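Local coordinates for odorant binding protein 4 (Chrysopa pallens, PDB 6JPM) that probably binds small hydrophobic odorants as a secreted carrier of the PBP/GOBP family of insect odorant-binding proteins, at residues 49-53 and 54-58. Sequence-based numbering, arbitrary orientation.
Sequences CILET and MKIIK
Leu51 and Ile57 pack together where helix 41-53 ends and the chain folds back over its last turn: Met54 N closes the final helical bond to Ile50 O (2.9 Å), and Lys55 turns out with positive phi (67°). Two Schellman bonds follow, Lys55 N coming down on Glu52 O (2.8 Å) from above the carbonyl plane and Ile56 N reaching Leu51 O weakly; Ile57 N adds a further, nearly straight bond to Leu51 O (172° at the hydrogen). The side chain of Leu51 lies against Ile56 and Ile57, CB meeting Ile57 CG1 at 3.6 Å and CD2 reaching Ile56 CB at 4.0 Å; Phe104 and Ala101 of helix 99-111 continue this apolar patch. Met54, extended about CB-CG (chi2 168°), carries SD to within 3.9 Å of Ile50 CG2. A water donates to Glu52 O and Ile57 O, while Glu52 CA sends a C-H toward Ile57 O (3.4 Å). Thr53 OG1 and its own N grip Cys49 O from opposite faces, next to the Cys18-Cys49 disulfide. Such a C-cap is a Schellman motif with its apolar contact between Leu51 and Ile56, leading from helix 41-53 into the small antiparallel hairpin of this mainly helical, disulfide-linked odorant-binding fold.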
loop_
_atom_site.group_PDB
_atom_site.type_symbol
_atom_site.label_atom_id
_atom_site.label_comp_id
_atom_site.label_asym_id
_atom_site.label_seq_id
_atom_site.Cartn_x
_atom_site.Cartn_y
_atom_site.Cartn_z
ATOM N N CYS A 49 -6.177 -0.353 -6.216
ATOM C CA CYS A 49 -5.445 -0.266 -7.489
ATOM C C CYS A 49 -3.948 -0.372 -7.205
ATOM O O CYS A 49 -3.349 -1.103 -7.843
ATOM C CB CYS A 49 -5.745 1.028 -8.220
ATOM S SG CYS A 49 -4.894 1.193 -9.802
ATOM N N ILE A 50 -3.427 0.367 -6.244
ATOM C CA ILE A 50 -1.995 0.351 -5.956
ATOM C C ILE A 50 -1.561 -1.047 -5.526
ATOM O O ILE A 50 -0.598 -1.610 -6.059
ATOM C CB ILE A 50 -1.650 1.398 -4.881
ATOM C CG1 ILE A 50 -1.709 2.837 -5.447
ATOM C CG2 ILE A 50 -0.296 1.082 -4.249
ATOM C CD1 ILE A 50 -0.747 3.123 -6.615
ATOM N N LEU A 51 -2.264 -1.625 -4.552
ATOM C CA LEU A 51 -1.855 -2.915 -4.007
ATOM C C LEU A 51 -2.138 -4.060 -4.973
ATOM O O LEU A 51 -1.420 -5.060 -4.960
ATOM C CB LEU A 51 -2.528 -3.152 -2.656
ATOM C CG LEU A 51 -1.978 -2.262 -1.540
ATOM C CD1 LEU A 51 -2.991 -2.137 -0.414
ATOM C CD2 LEU A 51 -0.630 -2.836 -1.020
ATOM N N GLU A 52 -3.155 -3.941 -5.827
ATOM C CA GLU A 52 -3.286 -4.913 -6.914
ATOM C C GLU A 52 -2.111 -4.804 -7.882
ATOM O O GLU A 52 -1.539 -5.816 -8.295
ATOM C CB GLU A 52 -4.602 -4.716 -7.668
ATOM C CG GLU A 52 -5.815 -5.381 -7.016
ATOM C CD GLU A 52 -7.062 -5.261 -7.885
ATOM O OE1 GLU A 52 -6.977 -4.599 -8.944
ATOM O OE2 GLU A 52 -8.122 -5.812 -7.515
ATOM N N THR A 53 -1.722 -3.578 -8.228
ATOM C CA THR A 53 -0.594 -3.382 -9.136
ATOM C C THR A 53 0.703 -3.909 -8.543
ATOM O O THR A 53 1.538 -4.447 -9.274
ATOM C CB THR A 53 -0.474 -1.904 -9.484
ATOM O OG1 THR A 53 -1.680 -1.492 -10.123
ATOM C CG2 THR A 53 0.709 -1.641 -10.416
ATOM N N MET A 54 0.881 -3.792 -7.228
ATOM C CA MET A 54 2.031 -4.398 -6.571
ATOM C C MET A 54 1.902 -5.907 -6.419
ATOM O O MET A 54 2.859 -6.545 -5.966
ATOM C CB MET A 54 2.244 -3.783 -5.187
ATOM C CG MET A 54 2.604 -2.293 -5.218
ATOM S SD MET A 54 2.485 -1.581 -3.557
ATOM C CE MET A 54 3.984 -2.213 -2.793
ATOM N N LYS A 55 0.740 -6.479 -6.758
ATOM C CA LYS A 55 0.411 -7.896 -6.616
ATOM C C LYS A 55 0.312 -8.338 -5.161
ATOM O O LYS A 55 0.231 -9.537 -4.892
ATOM C CB LYS A 55 1.403 -8.783 -7.376
ATOM C CG LYS A 55 1.286 -8.609 -8.887
ATOM C CD LYS A 55 2.378 -9.353 -9.638
ATOM C CE LYS A 55 3.707 -8.620 -9.552
ATOM N NZ LYS A 55 4.688 -9.163 -10.532
ATOM N N ILE A 56 0.295 -7.398 -4.218
ATOM C CA ILE A 56 0.152 -7.705 -2.797
ATOM C C ILE A 56 -1.298 -8.045 -2.453
ATOM O O ILE A 56 -1.557 -8.866 -1.569
ATOM C CB ILE A 56 0.680 -6.511 -1.971
ATOM C CG1 ILE A 56 2.185 -6.324 -2.224
ATOM C CG2 ILE A 56 0.398 -6.694 -0.483
ATOM C CD1 ILE A 56 3.045 -7.495 -1.710
ATOM N N ILE A 57 -2.262 -7.411 -3.122
ATOM C CA ILE A 57 -3.681 -7.688 -2.923
ATOM C C ILE A 57 -4.236 -8.338 -4.185
ATOM O O ILE A 57 -4.012 -7.851 -5.300
ATOM C CB ILE A 57 -4.472 -6.410 -2.575
ATOM C CG1 ILE A 57 -4.185 -5.928 -1.143
ATOM C CG2 ILE A 57 -5.960 -6.622 -2.780
ATOM C CD1 ILE A 57 -4.723 -6.837 -0.040
ATOM N N LYS A 58 -4.962 -9.435 -4.014
ATOM C CA LYS A 58 -5.559 -10.126 -5.143
ATOM C C LYS A 58 -6.976 -10.510 -4.756
ATOM O O LYS A 58 -7.173 -11.212 -3.759
ATOM C CB LYS A 58 -4.724 -11.359 -5.519
ATOM C CG LYS A 58 -5.200 -12.109 -6.731
ATOM C CD LYS A 58 -4.178 -13.166 -7.135
ATOM C CE LYS A 58 -3.803 -14.070 -5.959
ATOM N NZ LYS A 58 -4.950 -14.878 -5.441
HETATM O O HOH W 1 -2.992 -8.417 -7.919
#